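Local coordinates for FAD dependent oxidoreductase domain-containing protein (Deinococcus radiodurans R1, PDB 3C4N), which binds ADP in this crystal and is probably an FAD-dependent oxidoreductase whose reaction and substrate are not known, at residues V40-G45 and A195-G200; A50-L55 and R62-V67; P258-L263 and L276-Q281. All coordinates share one frame; numbering follows the deposited sequence.

Overall arrangement
From the N terminus, strand 36-42 runs into a glycine-rich turn and helix 46-58, returning as strand 64-67. Contact 2 closes the short helix-to-strand return of this beta-alpha-beta unit by packing 50-55 on 62-67. Contact 1 closes a far longer loop, bringing the end of strand 36-42 and its glycine turn to strand 194-198 around the ADP, and contact 2 lies wholly within it. The two touch: Val41 and Gly43 probably share backbone hydrogen bonds with Val67, where strands 36-42 and 64-67 pair in parallel within a mixed sheet. Contact 3 follows in series, joining 258-263 to 276-281 in a second mixed sheet, its centre about 36 Å from that of contact 1.

Contact 1 (V40-G45 and A195-G200); sequences VVIGAG and AELVPG. With ADP (adenosine-5'-diphosphate), chain C.
Ile42, the last residue of its strand, meets 195-200 with two branches at once. Its CG2 methyl lies opposite the backbone N (chi1 -55° for CG1), which sets it 3.8 Å from Ala195 CB and rests it over the face of the adenine, above N1 and C2, 3.7 Å from ADP C2. The other branch runs out to CD1, which meets Leu197 CD2 at 3.6 Å, the two side chains meeting at a slant. An alanine here has neither branch and would probably open a gap beside Ala195 CB and Leu197 CD2 and bare part of the adenine face. Gly43 follows, its CA 3.1 Å from ADP O4'; a CB here would strike the ribose and also the preceding carbonyl O. At Gly45, the N-cap of the following helix, a CB would collide with ADP O5'. On the facing strand, Ala195 reads the base edge with its backbone: its N donates to ADP N1 over 2.8 Å at 174°, and ADP N6 donates to its O over 3.1 Å at 172°, fixing the adenine's rotation. With Gly48, the two glycines fit the GxGxxG pattern, and this strand-turn-helix is the hallmark of the Rossmann-type dinucleotide-binding fold.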
ATOM      1  N   VAL A  40     -11.447  -7.142  -9.018  1.00 17.75           N
ATOM      2  CA  VAL A  40     -11.299  -5.856  -8.349  1.00 18.63           C
ATOM      3  C   VAL A  40     -12.035  -5.913  -7.005  1.00 14.61           C
ATOM      4  O   VAL A  40     -13.223  -6.221  -6.939  1.00 17.07           O
ATOM      5  CB  VAL A  40     -11.829  -4.685  -9.238  1.00 19.22           C
ATOM      6  CG1 VAL A  40     -11.859  -3.386  -8.449  1.00 17.66           C
ATOM      7  CG2 VAL A  40     -10.928  -4.510 -10.442  1.00 15.05           C
ATOM      8  N   VAL A  41     -11.311  -5.653  -5.926  1.00  7.99           N
ATOM      9  CA  VAL A  41     -11.912  -5.661  -4.604  1.00  6.15           C
ATOM     10  C   VAL A  41     -12.013  -4.220  -4.097  1.00 12.09           C
ATOM     11  O   VAL A  41     -11.003  -3.513  -3.983  1.00  7.34           O
ATOM     12  CB  VAL A  41     -11.077  -6.503  -3.592  1.00  8.58           C
ATOM     13  CG1 VAL A  41     -11.703  -6.450  -2.199  1.00  1.53           C
ATOM     14  CG2 VAL A  41     -10.981  -7.947  -4.056  1.00  9.09           C
ATOM     15  N   ILE A  42     -13.245  -3.792  -3.808  1.00 15.01           N
ATOM     16  CA  ILE A  42     -13.521  -2.442  -3.310  1.00 17.45           C
ATOM     17  C   ILE A  42     -13.682  -2.513  -1.800  1.00 13.71           C
ATOM     18  O   ILE A  42     -14.596  -3.164  -1.297  1.00 13.49           O
ATOM     19  CB  ILE A  42     -14.823  -1.868  -3.924  1.00 20.67           C
ATOM     20  CG1 ILE A  42     -14.727  -1.925  -5.458  1.00 20.87           C
ATOM     21  CG2 ILE A  42     -15.059  -0.427  -3.414  1.00 16.43           C
ATOM     22  CD1 ILE A  42     -16.010  -1.570  -6.178  1.00 18.11           C
ATOM     23  N   GLY A  43     -12.786  -1.847  -1.080  1.00 12.91           N
ATOM     24  CA  GLY A  43     -12.845  -1.850   0.373  1.00 14.40           C
ATOM     25  C   GLY A  43     -11.708  -2.630   1.010  1.00 18.77           C
ATOM     26  O   GLY A  43     -11.587  -3.847   0.818  1.00 18.42           O
ATOM     27  N   ALA A  44     -10.864  -1.946   1.775  1.00 12.22           N
ATOM     28  CA  ALA A  44      -9.757  -2.634   2.406  1.00 11.87           C
ATOM     29  C   ALA A  44      -9.916  -2.815   3.913  1.00 10.78           C
ATOM     30  O   ALA A  44      -8.930  -2.843   4.642  1.00 16.01           O
ATOM     31  CB  ALA A  44      -8.430  -1.919   2.086  1.00  3.43           C
ATOM     32  N   GLY A  45     -11.153  -2.944   4.380  1.00 14.52           N
ATOM     33  CA  GLY A  45     -11.391  -3.164   5.803  1.00 15.26           C
ATOM     34  C   GLY A  45     -11.202  -4.646   6.091  1.00 13.50           C
ATOM     35  O   GLY A  45     -10.661  -5.343   5.240  1.00 16.35           O
ATOM     36  N   ALA A 195     -14.160   4.363  -5.338  1.00 20.66           N
ATOM     37  CA  ALA A 195     -14.583   3.577  -6.472  1.00 17.48           C
ATOM     38  C   ALA A 195     -16.079   3.809  -6.703  1.00 24.31           C
ATOM     39  O   ALA A 195     -16.855   3.955  -5.755  1.00 25.78           O
ATOM     40  CB  ALA A 195     -14.291   2.101  -6.214  1.00 10.63           C
ATOM     41  N   GLU A 196     -16.458   3.850  -7.978  1.00 28.50           N
ATOM     42  CA  GLU A 196     -17.834   4.044  -8.411  1.00 22.10           C
ATOM     43  C   GLU A 196     -18.102   2.928  -9.414  1.00 23.28           C
ATOM     44  O   GLU A 196     -17.336   2.756 -10.365  1.00 19.75           O
ATOM     45  CB  GLU A 196     -17.973   5.385  -9.110  1.00 28.34           C
ATOM     46  CG  GLU A 196     -19.338   5.635  -9.702  1.00 35.85           C
ATOM     47  CD  GLU A 196     -19.325   6.748 -10.727  1.00 36.24           C
ATOM     48  OE1 GLU A 196     -18.621   7.755 -10.500  1.00 41.74           O
ATOM     49  OE2 GLU A 196     -20.025   6.622 -11.755  1.00 44.98           O
ATOM     50  N   LEU A 197     -19.179   2.175  -9.210  1.00 21.08           N
ATOM     51  CA  LEU A 197     -19.499   1.073 -10.108  1.00 25.95           C
ATOM     52  C   LEU A 197     -20.149   1.513 -11.415  1.00 26.88           C
ATOM     53  O   LEU A 197     -21.132   2.248 -11.423  1.00 29.35           O
ATOM     54  CB  LEU A 197     -20.408   0.054  -9.407  1.00 23.96           C
ATOM     55  CG  LEU A 197     -19.867  -0.697  -8.186  1.00 15.80           C
ATOM     56  CD1 LEU A 197     -20.969  -1.580  -7.636  1.00 29.19           C
ATOM     57  CD2 LEU A 197     -18.665  -1.544  -8.555  1.00 17.03           C
ATOM     58  N   VAL A 198     -19.583   1.066 -12.526  1.00 23.95           N
ATOM     59  CA  VAL A 198     -20.137   1.395 -13.826  1.00 22.92           C
ATOM     60  C   VAL A 198     -20.344   0.090 -14.585  1.00 31.14           C
ATOM     61  O   VAL A 198     -19.713  -0.929 -14.291  1.00 33.25           O
ATOM     62  CB  VAL A 198     -19.193   2.323 -14.653  1.00 23.06           C
ATOM     63  CG1 VAL A 198     -19.055   3.664 -13.968  1.00 14.18           C
ATOM     64  CG2 VAL A 198     -17.824   1.665 -14.838  1.00 18.28           C
ATOM     65  N   PRO A 199     -21.241   0.099 -15.573  1.00 28.97           N
ATOM     66  CA  PRO A 199     -21.478  -1.125 -16.334  1.00 28.65           C
ATOM     67  C   PRO A 199     -20.183  -1.652 -16.922  1.00 28.80           C
ATOM     68  O   PRO A 199     -19.557  -0.996 -17.757  1.00 30.79           O
ATOM     69  CB  PRO A 199     -22.476  -0.677 -17.396  1.00 31.06           C
ATOM     70  CG  PRO A 199     -22.131   0.782 -17.588  1.00 32.69           C
ATOM     71  CD  PRO A 199     -21.967   1.233 -16.160  1.00 31.53           C
ATOM     72  N   GLY A 200     -19.763  -2.823 -16.448  1.00 34.06           N
ATOM     73  CA  GLY A 200     -18.544  -3.445 -16.954  1.00 33.14           C
ATOM     74  C   GLY A 200     -17.280  -3.311 -16.115  1.00 37.52           C
ATOM     75  O   GLY A 200     -16.457  -4.232 -16.058  1.00 33.97           O
TER
HETATM   76  PB  ADP C 411     -16.012  -4.015   6.779  1.00 25.71           P
HETATM   77  O1B ADP C 411     -17.167  -4.719   6.222  1.00 19.79           O
HETATM   78  O2B ADP C 411     -14.692  -4.916   6.680  1.00 30.48           O
HETATM   79  O3B ADP C 411     -16.280  -3.629   8.324  1.00 33.15           O
HETATM   80  PA  ADP C 411     -15.238  -1.482   6.753  1.00 19.51           P
HETATM   81  O1A ADP C 411     -16.370  -0.568   6.993  1.00 20.72           O
HETATM   82  O2A ADP C 411     -14.601  -1.914   8.178  1.00 16.15           O
HETATM   83  O3A ADP C 411     -15.707  -2.758   5.901  1.00 33.91           O
HETATM   84  O5' ADP C 411     -14.139  -0.897   5.748  1.00 23.42           O
HETATM   85  C5' ADP C 411     -14.513  -1.254   4.453  1.00  1.38           C
HETATM   86  C4' ADP C 411     -13.846  -0.358   3.444  1.00 21.87           C
HETATM   87  O4' ADP C 411     -14.392   0.094   2.177  1.00 20.34           O
HETATM   88  C3' ADP C 411     -13.737   0.834   4.343  1.00 23.76           C
HETATM   89  O3' ADP C 411     -12.585   0.710   5.178  1.00 29.30           O
HETATM   90  C2' ADP C 411     -13.685   2.037   3.399  1.00 19.30           C
HETATM   91  O2' ADP C 411     -12.485   2.795   3.623  1.00 34.85           O
HETATM   92  C1' ADP C 411     -13.772   1.392   1.988  1.00 19.31           C
HETATM   93  N9  ADP C 411     -14.683   2.021   1.087  1.00 21.28           N
HETATM   94  C8  ADP C 411     -15.998   2.390   1.411  1.00 28.02           C
HETATM   95  N7  ADP C 411     -16.553   2.978   0.366  1.00 21.84           N
HETATM   96  C5  ADP C 411     -15.670   2.979  -0.668  1.00 19.81           C
HETATM   97  C6  ADP C 411     -15.713   3.341  -2.040  1.00 18.33           C
HETATM   98  N6  ADP C 411     -16.947   3.557  -2.691  1.00 15.62           N
HETATM   99  N1  ADP C 411     -14.593   3.219  -2.786  1.00 18.42           N
HETATM  100  C2  ADP C 411     -13.462   2.735  -2.273  1.00 16.54           C
HETATM  101  N3  ADP C 411     -13.376   2.333  -1.058  1.00 19.53           N
HETATM  102  C4  ADP C 411     -14.478   2.353  -0.203  1.00 18.48           C

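Contact 2 (A50-L55 and R62-V67); sequences ACAFYL and RSLLLV
Ala52 is the small bump that helix 50-55 presents to the strand, and Leu64 and Leu66 flank the place it occupies. Its CB lies 4.1 Å from Leu64 CD2 and just as far, 4.1 Å, from Leu66 CG, so the methyl sits in the shallow hollow between two side chains that project from the same face of the strand. Such a short side chain lets the helix backbone come close: Leu64 CD1 reaches Ala52 CA itself at 4.0 Å. One turn further on, Leu55 supplies the bulkier bump. Leu64 extends away from its own backbone N (chi1 172°), carrying its two methyls up to the helix: CD2 meets the Ala52 methyl, while CD1, besides touching the Ala52 CA, meets Leu55 CD1 at 3.9 Å and lies against Leu55 CB as well. The Leu55 and Leu64 side chains cross at about a right angle. Leu64 is thus a wedge between Ala52 and Leu55, and no polar group takes part. The axes of 50-55 and 64-67 run nearly antiparallel, at 167°, and approach to 9.9 Å. This is the second half of a beta-alpha-beta crossover, in which helix 46-58 covers strands 36-42 and 64-67; Leu64 also rests on Val41, Leu55 reaches Ile229 of strand 227-230, and helix 379-398 packs against Ala50 and Tyr54 on the helix.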
ATOM      1  N   ALA A  50      -9.451  -9.320   3.852  1.00  6.74           N
ATOM      2  CA  ALA A  50      -9.350 -10.773   4.017  1.00  8.35           C
ATOM      3  C   ALA A  50      -9.646 -11.494   2.711  1.00 12.99           C
ATOM      4  O   ALA A  50      -8.957 -12.449   2.345  1.00 11.91           O
ATOM      5  CB  ALA A  50     -10.307 -11.254   5.093  1.00  7.11           C
ATOM      6  N   CYS A  51     -10.676 -11.022   2.014  1.00 14.53           N
ATOM      7  CA  CYS A  51     -11.079 -11.610   0.745  1.00 11.86           C
ATOM      8  C   CYS A  51      -9.955 -11.475  -0.278  1.00  9.88           C
ATOM      9  O   CYS A  51      -9.667 -12.425  -1.005  1.00 11.16           O
ATOM     10  CB  CYS A  51     -12.357 -10.935   0.240  1.00 18.64           C
ATOM     11  SG  CYS A  51     -13.218 -11.857  -1.045  1.00 17.25           S
ATOM     12  N   ALA A  52      -9.311 -10.306  -0.328  1.00 11.13           N
ATOM     13  CA  ALA A  52      -8.211 -10.088  -1.277  1.00 12.40           C
ATOM     14  C   ALA A  52      -7.053 -11.021  -0.947  1.00 13.32           C
ATOM     15  O   ALA A  52      -6.376 -11.525  -1.843  1.00 16.12           O
ATOM     16  CB  ALA A  52      -7.744  -8.637  -1.245  1.00  8.60           C
ATOM     17  N   PHE A  53      -6.837 -11.258   0.343  1.00 17.11           N
ATOM     18  CA  PHE A  53      -5.774 -12.156   0.764  1.00 16.94           C
ATOM     19  C   PHE A  53      -6.072 -13.592   0.298  1.00 19.44           C
ATOM     20  O   PHE A  53      -5.238 -14.220  -0.355  1.00 19.19           O
ATOM     21  CB  PHE A  53      -5.622 -12.116   2.281  1.00  9.09           C
ATOM     22  CG  PHE A  53      -4.723 -13.175   2.819  1.00  9.68           C
ATOM     23  CD1 PHE A  53      -3.373 -13.185   2.503  1.00 20.62           C
ATOM     24  CD2 PHE A  53      -5.229 -14.175   3.636  1.00 15.92           C
ATOM     25  CE1 PHE A  53      -2.527 -14.185   2.999  1.00 17.67           C
ATOM     26  CE2 PHE A  53      -4.401 -15.180   4.138  1.00 17.55           C
ATOM     27  CZ  PHE A  53      -3.045 -15.185   3.819  1.00 16.31           C
ATOM     28  N   TYR A  54      -7.268 -14.094   0.602  1.00 12.15           N
ATOM     29  CA  TYR A  54      -7.627 -15.452   0.217  1.00 15.05           C
ATOM     30  C   TYR A  54      -7.635 -15.637  -1.299  1.00 19.33           C
ATOM     31  O   TYR A  54      -7.299 -16.711  -1.795  1.00 19.52           O
ATOM     32  CB  TYR A  54      -8.989 -15.849   0.793  1.00 11.67           C
ATOM     33  CG  TYR A  54      -9.016 -15.932   2.297  1.00 13.46           C
ATOM     34  CD1 TYR A  54      -8.098 -16.725   2.990  1.00 15.50           C
ATOM     35  CD2 TYR A  54      -9.957 -15.218   3.031  1.00  9.77           C
ATOM     36  CE1 TYR A  54      -8.119 -16.800   4.384  1.00 22.75           C
ATOM     37  CE2 TYR A  54      -9.991 -15.282   4.416  1.00 14.75           C
ATOM     38  CZ  TYR A  54      -9.077 -16.070   5.095  1.00 23.04           C
ATOM     39  OH  TYR A  54      -9.121 -16.118   6.477  1.00 19.89           O
ATOM     40  N   LEU A  55      -8.013 -14.598  -2.038  1.00 10.41           N
ATOM     41  CA  LEU A  55      -8.013 -14.701  -3.485  1.00 12.68           C
ATOM     42  C   LEU A  55      -6.588 -14.769  -4.027  1.00 11.94           C
ATOM     43  O   LEU A  55      -6.340 -15.435  -5.034  1.00 16.27           O
ATOM     44  CB  LEU A  55      -8.762 -13.530  -4.119  1.00 11.29           C
ATOM     45  CG  LEU A  55     -10.283 -13.680  -4.067  1.00 13.65           C
ATOM     46  CD1 LEU A  55     -10.938 -12.353  -4.451  1.00  7.72           C
ATOM     47  CD2 LEU A  55     -10.717 -14.806  -5.018  1.00  6.94           C
ATOM     48  N   ARG A  62      -4.548 -14.850 -11.145  1.00 28.74           N
ATOM     49  CA  ARG A  62      -5.582 -13.893 -11.522  1.00 25.50           C
ATOM     50  C   ARG A  62      -5.293 -12.529 -10.906  1.00 23.10           C
ATOM     51  O   ARG A  62      -5.380 -12.359  -9.692  1.00 25.53           O
ATOM     52  CB  ARG A  62      -6.951 -14.416 -11.073  1.00 30.25           C
ATOM     53  CG  ARG A  62      -7.373 -15.668 -11.824  1.00 27.86           C
ATOM     54  CD  ARG A  62      -7.585 -15.330 -13.291  1.00 37.38           C
ATOM     55  NE  ARG A  62      -7.152 -16.391 -14.199  1.00 46.82           N
ATOM     56  CZ  ARG A  62      -7.638 -17.628 -14.203  1.00 48.85           C
ATOM     57  NH1 ARG A  62      -7.179 -18.518 -15.074  1.00 52.36           N
ATOM     58  NH2 ARG A  62      -8.575 -17.981 -13.333  1.00 54.27           N
ATOM     59  N   SER A  63      -4.921 -11.569 -11.745  1.00 18.33           N
ATOM     60  CA  SER A  63      -4.613 -10.226 -11.277  1.00 16.86           C
ATOM     61  C   SER A  63      -5.774  -9.689 -10.442  1.00 21.93           C
ATOM     62  O   SER A  63      -6.948  -9.924 -10.769  1.00 21.92           O
ATOM     63  CB  SER A  63      -4.332  -9.297 -12.469  1.00 12.58           C
ATOM     64  OG  SER A  63      -5.419  -9.251 -13.379  1.00 17.75           O
ATOM     65  N   LEU A  64      -5.438  -8.984  -9.362  1.00 15.59           N
ATOM     66  CA  LEU A  64      -6.432  -8.408  -8.457  1.00 18.05           C
ATOM     67  C   LEU A  64      -6.025  -7.004  -8.040  1.00 13.91           C
ATOM     68  O   LEU A  64      -4.867  -6.776  -7.723  1.00 23.49           O
ATOM     69  CB  LEU A  64      -6.585  -9.288  -7.209  1.00 13.68           C
ATOM     70  CG  LEU A  64      -7.445  -8.740  -6.062  1.00 17.75           C
ATOM     71  CD1 LEU A  64      -8.069  -9.914  -5.301  1.00 15.63           C
ATOM     72  CD2 LEU A  64      -6.601  -7.868  -5.125  1.00  7.10           C
ATOM     73  N   LEU A  65      -6.971  -6.071  -8.051  1.00 14.25           N
ATOM     74  CA  LEU A  65      -6.699  -4.681  -7.664  1.00 16.82           C
ATOM     75  C   LEU A  65      -7.510  -4.344  -6.405  1.00 13.56           C
ATOM     76  O   LEU A  65      -8.724  -4.508  -6.388  1.00 18.24           O
ATOM     77  CB  LEU A  65      -7.112  -3.727  -8.798  1.00 21.59           C
ATOM     78  CG  LEU A  65      -6.486  -2.329  -8.957  1.00 23.65           C
ATOM     79  CD1 LEU A  65      -7.556  -1.374  -9.479  1.00 25.14           C
ATOM     80  CD2 LEU A  65      -5.942  -1.811  -7.654  1.00 18.44           C
ATOM     81  N   LEU A  66      -6.843  -3.877  -5.358  1.00 15.05           N
ATOM     82  CA  LEU A  66      -7.522  -3.519  -4.117  1.00 18.36           C
ATOM     83  C   LEU A  66      -7.698  -1.994  -4.083  1.00 19.16           C
ATOM     84  O   LEU A  66      -6.714  -1.245  -4.183  1.00 16.44           O
ATOM     85  CB  LEU A  66      -6.689  -3.972  -2.904  1.00 19.21           C
ATOM     86  CG  LEU A  66      -7.385  -4.556  -1.675  1.00 18.52           C
ATOM     87  CD1 LEU A  66      -6.608  -4.180  -0.426  1.00  8.14           C
ATOM     88  CD2 LEU A  66      -8.817  -4.040  -1.575  1.00 24.54           C
ATOM     89  N   VAL A  67      -8.943  -1.537  -3.952  1.00 18.45           N
ATOM     90  CA  VAL A  67      -9.219  -0.098  -3.912  1.00 22.67           C
ATOM     91  C   VAL A  67      -9.830   0.331  -2.590  1.00 20.03           C
ATOM     92  O   VAL A  67     -10.825  -0.226  -2.125  1.00 18.94           O
ATOM     93  CB  VAL A  67     -10.175   0.347  -5.049  1.00 19.14           C
ATOM     94  CG1 VAL A  67     -10.235   1.887  -5.125  1.00 11.87           C
ATOM     95  CG2 VAL A  67      -9.701  -0.223  -6.356  1.00 15.98           C
TER

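Contact 3 (P258-L263 and L276-Q281); sequences PRLDLL and LTLRPQ
Leu278 and Leu260 touch by their branch ends within one mixed beta-sheet that includes strands 251-260 and 276-281. The two strands are not direct partners: each pairs antiparallel with strand 284-288, which lies between them in the order of the sheet. The CB bond of Leu278 does not point at 258-263, but its CD2 reaches on to Leu260 CD2 at 4.3 Å, a loose apolar touch. Arg279 turns to its own strand: NH1 donates to Pro280 O over 2.8 Å at 144°, the acceptor lying close to the guanidinium plane, and Gln281 OE1 sits 3.8 Å above that plane, over its centre. Pro280 itself packs on Tyr285 and Val270 of adjoining strands. Gln281 O lies 2.7 Å from Arg259 NH1, at the edge of that guanidinium and near its plane. Arg259 gets there on an extended chain, CG pointing opposite the backbone N (chi1 176°). The other edge of the guanidinium is held in a salt bridge, which limits its turning: Arg259 NE and NH2 both grip a single oxygen, Asp261 OD1, at 2.9 and 3.0 Å.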
ATOM      1  N   PRO A 258     -17.976   4.231  23.331  1.00 26.27           N
ATOM      2  CA  PRO A 258     -17.394   4.997  24.438  1.00 20.25           C
ATOM      3  C   PRO A 258     -16.527   4.133  25.352  1.00 24.99           C
ATOM      4  O   PRO A 258     -16.802   2.947  25.549  1.00 26.04           O
ATOM      5  CB  PRO A 258     -18.624   5.574  25.144  1.00 18.87           C
ATOM      6  CG  PRO A 258     -19.709   4.599  24.819  1.00 20.02           C
ATOM      7  CD  PRO A 258     -19.447   4.252  23.379  1.00 18.07           C
ATOM      8  N   ARG A 259     -15.479   4.738  25.905  1.00 32.16           N
ATOM      9  CA  ARG A 259     -14.555   4.032  26.785  1.00 28.68           C
ATOM     10  C   ARG A 259     -14.861   4.165  28.276  1.00 27.64           C
ATOM     11  O   ARG A 259     -15.270   5.226  28.747  1.00 30.22           O
ATOM     12  CB  ARG A 259     -13.120   4.494  26.533  1.00 23.68           C
ATOM     13  CG  ARG A 259     -12.154   3.845  27.495  1.00 29.66           C
ATOM     14  CD  ARG A 259     -10.743   3.814  26.979  1.00 31.89           C
ATOM     15  NE  ARG A 259      -9.859   3.642  28.091  1.00 46.21           N
ATOM     16  CZ  ARG A 259      -8.962   2.718  28.418  1.00 40.46           C
ATOM     17  NH1 ARG A 259      -8.641   1.635  27.720  1.00 45.21           N
ATOM     18  NH2 ARG A 259      -8.374   2.948  29.572  1.00 38.41           N
ATOM     19  N   LEU A 260     -14.648   3.074  29.008  1.00 18.28           N
ATOM     20  CA  LEU A 260     -14.879   3.038  30.443  1.00 20.87           C
ATOM     21  C   LEU A 260     -13.542   2.884  31.159  1.00 26.91           C
ATOM     22  O   LEU A 260     -12.966   1.795  31.194  1.00 22.19           O
ATOM     23  CB  LEU A 260     -15.782   1.865  30.807  1.00 19.19           C
ATOM     24  CG  LEU A 260     -16.172   1.784  32.287  1.00 16.36           C
ATOM     25  CD1 LEU A 260     -17.228   2.839  32.611  1.00  9.70           C
ATOM     26  CD2 LEU A 260     -16.707   0.397  32.583  1.00 16.42           C
ATOM     27  N   ASP A 261     -13.055   3.975  31.740  1.00 26.02           N
ATOM     28  CA  ASP A 261     -11.775   3.950  32.423  1.00 25.61           C
ATOM     29  C   ASP A 261     -11.813   3.358  33.819  1.00 26.24           C
ATOM     30  O   ASP A 261     -11.764   4.080  34.809  1.00 30.16           O
ATOM     31  CB  ASP A 261     -11.191   5.360  32.472  1.00 30.47           C
ATOM     32  CG  ASP A 261     -10.841   5.889  31.097  1.00 29.22           C
ATOM     33  OD1 ASP A 261      -9.947   5.318  30.445  1.00 30.01           O
ATOM     34  OD2 ASP A 261     -11.463   6.874  30.661  1.00 38.18           O
ATOM     35  N   LEU A 262     -11.913   2.038  33.893  1.00 23.78           N
ATOM     36  CA  LEU A 262     -11.917   1.344  35.170  1.00 27.09           C
ATOM     37  C   LEU A 262     -10.964   0.158  35.061  1.00 30.68           C
ATOM     38  O   LEU A 262     -10.890  -0.490  34.015  1.00 28.33           O
ATOM     39  CB  LEU A 262     -13.327   0.884  35.532  1.00 19.52           C
ATOM     40  CG  LEU A 262     -14.246   2.015  36.000  1.00 28.43           C
ATOM     41  CD1 LEU A 262     -15.651   1.505  36.172  1.00 31.34           C
ATOM     42  CD2 LEU A 262     -13.725   2.578  37.310  1.00 28.55           C
ATOM     43  N   LEU A 263     -10.231  -0.101  36.140  1.00 26.73           N
ATOM     44  CA  LEU A 263      -9.246  -1.176  36.196  1.00 34.12           C
ATOM     45  C   LEU A 263      -9.569  -2.386  35.338  1.00 35.57           C
ATOM     46  O   LEU A 263     -10.637  -2.977  35.460  1.00 42.41           O
ATOM     47  CB  LEU A 263      -9.042  -1.641  37.638  1.00 35.48           C
ATOM     48  CG  LEU A 263      -7.903  -2.646  37.844  1.00 42.40           C
ATOM     49  CD1 LEU A 263      -6.594  -2.013  37.388  1.00 40.53           C
ATOM     50  CD2 LEU A 263      -7.800  -3.038  39.331  1.00 48.73           C
ATOM     51  N   LEU A 276     -25.464  -5.332  26.132  1.00 17.81           N
ATOM     52  CA  LEU A 276     -24.307  -4.463  26.117  1.00 17.00           C
ATOM     53  C   LEU A 276     -23.046  -5.274  26.424  1.00 18.92           C
ATOM     54  O   LEU A 276     -23.112  -6.285  27.118  1.00 18.85           O
ATOM     55  CB  LEU A 276     -24.494  -3.331  27.129  1.00 22.42           C
ATOM     56  CG  LEU A 276     -23.316  -2.395  27.413  1.00 24.44           C
ATOM     57  CD1 LEU A 276     -23.850  -1.056  27.877  1.00 20.84           C
ATOM     58  CD2 LEU A 276     -22.407  -3.013  28.455  1.00 13.97           C
ATOM     59  N   THR A 277     -21.899  -4.849  25.893  1.00 16.96           N
ATOM     60  CA  THR A 277     -20.655  -5.580  26.140  1.00 18.98           C
ATOM     61  C   THR A 277     -19.542  -4.714  26.750  1.00 18.02           C
ATOM     62  O   THR A 277     -19.383  -3.553  26.398  1.00 18.97           O
ATOM     63  CB  THR A 277     -20.113  -6.219  24.828  1.00  8.86           C
ATOM     64  OG1 THR A 277     -21.114  -7.062  24.253  1.00 17.22           O
ATOM     65  CG2 THR A 277     -18.880  -7.049  25.096  1.00  2.56           C
ATOM     66  N   LEU A 278     -18.782  -5.288  27.676  1.00 15.58           N
ATOM     67  CA  LEU A 278     -17.665  -4.584  28.273  1.00 11.12           C
ATOM     68  C   LEU A 278     -16.410  -5.335  27.835  1.00 15.03           C
ATOM     69  O   LEU A 278     -16.091  -6.416  28.344  1.00 15.63           O
ATOM     70  CB  LEU A 278     -17.801  -4.539  29.797  1.00 21.73           C
ATOM     71  CG  LEU A 278     -18.962  -3.650  30.290  1.00 27.11           C
ATOM     72  CD1 LEU A 278     -19.072  -3.674  31.822  1.00 16.64           C
ATOM     73  CD2 LEU A 278     -18.733  -2.214  29.805  1.00 19.39           C
ATOM     74  N   ARG A 279     -15.722  -4.754  26.850  1.00 19.32           N
ATOM     75  CA  ARG A 279     -14.517  -5.329  26.270  1.00 16.43           C
ATOM     76  C   ARG A 279     -13.266  -4.765  26.910  1.00 22.10           C
ATOM     77  O   ARG A 279     -12.868  -3.629  26.630  1.00 19.33           O
ATOM     78  CB  ARG A 279     -14.487  -5.063  24.756  1.00 16.68           C
ATOM     79  CG  ARG A 279     -13.096  -5.132  24.075  1.00 22.88           C
ATOM     80  CD  ARG A 279     -12.520  -6.544  23.993  1.00 25.46           C
ATOM     81  NE  ARG A 279     -11.652  -6.730  22.814  1.00 32.31           N
ATOM     82  CZ  ARG A 279     -10.319  -6.707  22.819  1.00 21.43           C
ATOM     83  NH1 ARG A 279      -9.648  -6.506  23.946  1.00 31.26           N
ATOM     84  NH2 ARG A 279      -9.652  -6.883  21.690  1.00 21.50           N
ATOM     85  N   PRO A 280     -12.627  -5.550  27.792  1.00 28.43           N
ATOM     86  CA  PRO A 280     -11.401  -5.083  28.450  1.00 20.91           C
ATOM     87  C   PRO A 280     -10.325  -4.779  27.405  1.00 23.16           C
ATOM     88  O   PRO A 280     -10.053  -5.595  26.526  1.00 20.71           O
ATOM     89  CB  PRO A 280     -11.029  -6.254  29.360  1.00 22.36           C
ATOM     90  CG  PRO A 280     -11.631  -7.447  28.652  1.00 24.91           C
ATOM     91  CD  PRO A 280     -12.968  -6.923  28.210  1.00 23.30           C
ATOM     92  N   GLN A 281      -9.716  -3.605  27.503  1.00 23.85           N
ATOM     93  CA  GLN A 281      -8.700  -3.217  26.537  1.00 33.12           C
ATOM     94  C   GLN A 281      -7.916  -1.991  27.003  1.00 35.12           C
ATOM     95  O   GLN A 281      -8.489  -1.060  27.570  1.00 39.78           O
ATOM     96  CB  GLN A 281      -9.363  -2.920  25.192  1.00 30.88           C
ATOM     97  CG  GLN A 281      -8.390  -2.661  24.072  1.00 46.49           C
ATOM     98  CD  GLN A 281      -9.080  -2.207  22.796  1.00 58.57           C
ATOM     99  OE1 GLN A 281      -9.847  -2.963  22.164  1.00 50.08           O
ATOM    100  NE2 GLN A 281      -8.816  -0.957  22.408  1.00 56.89           N
TER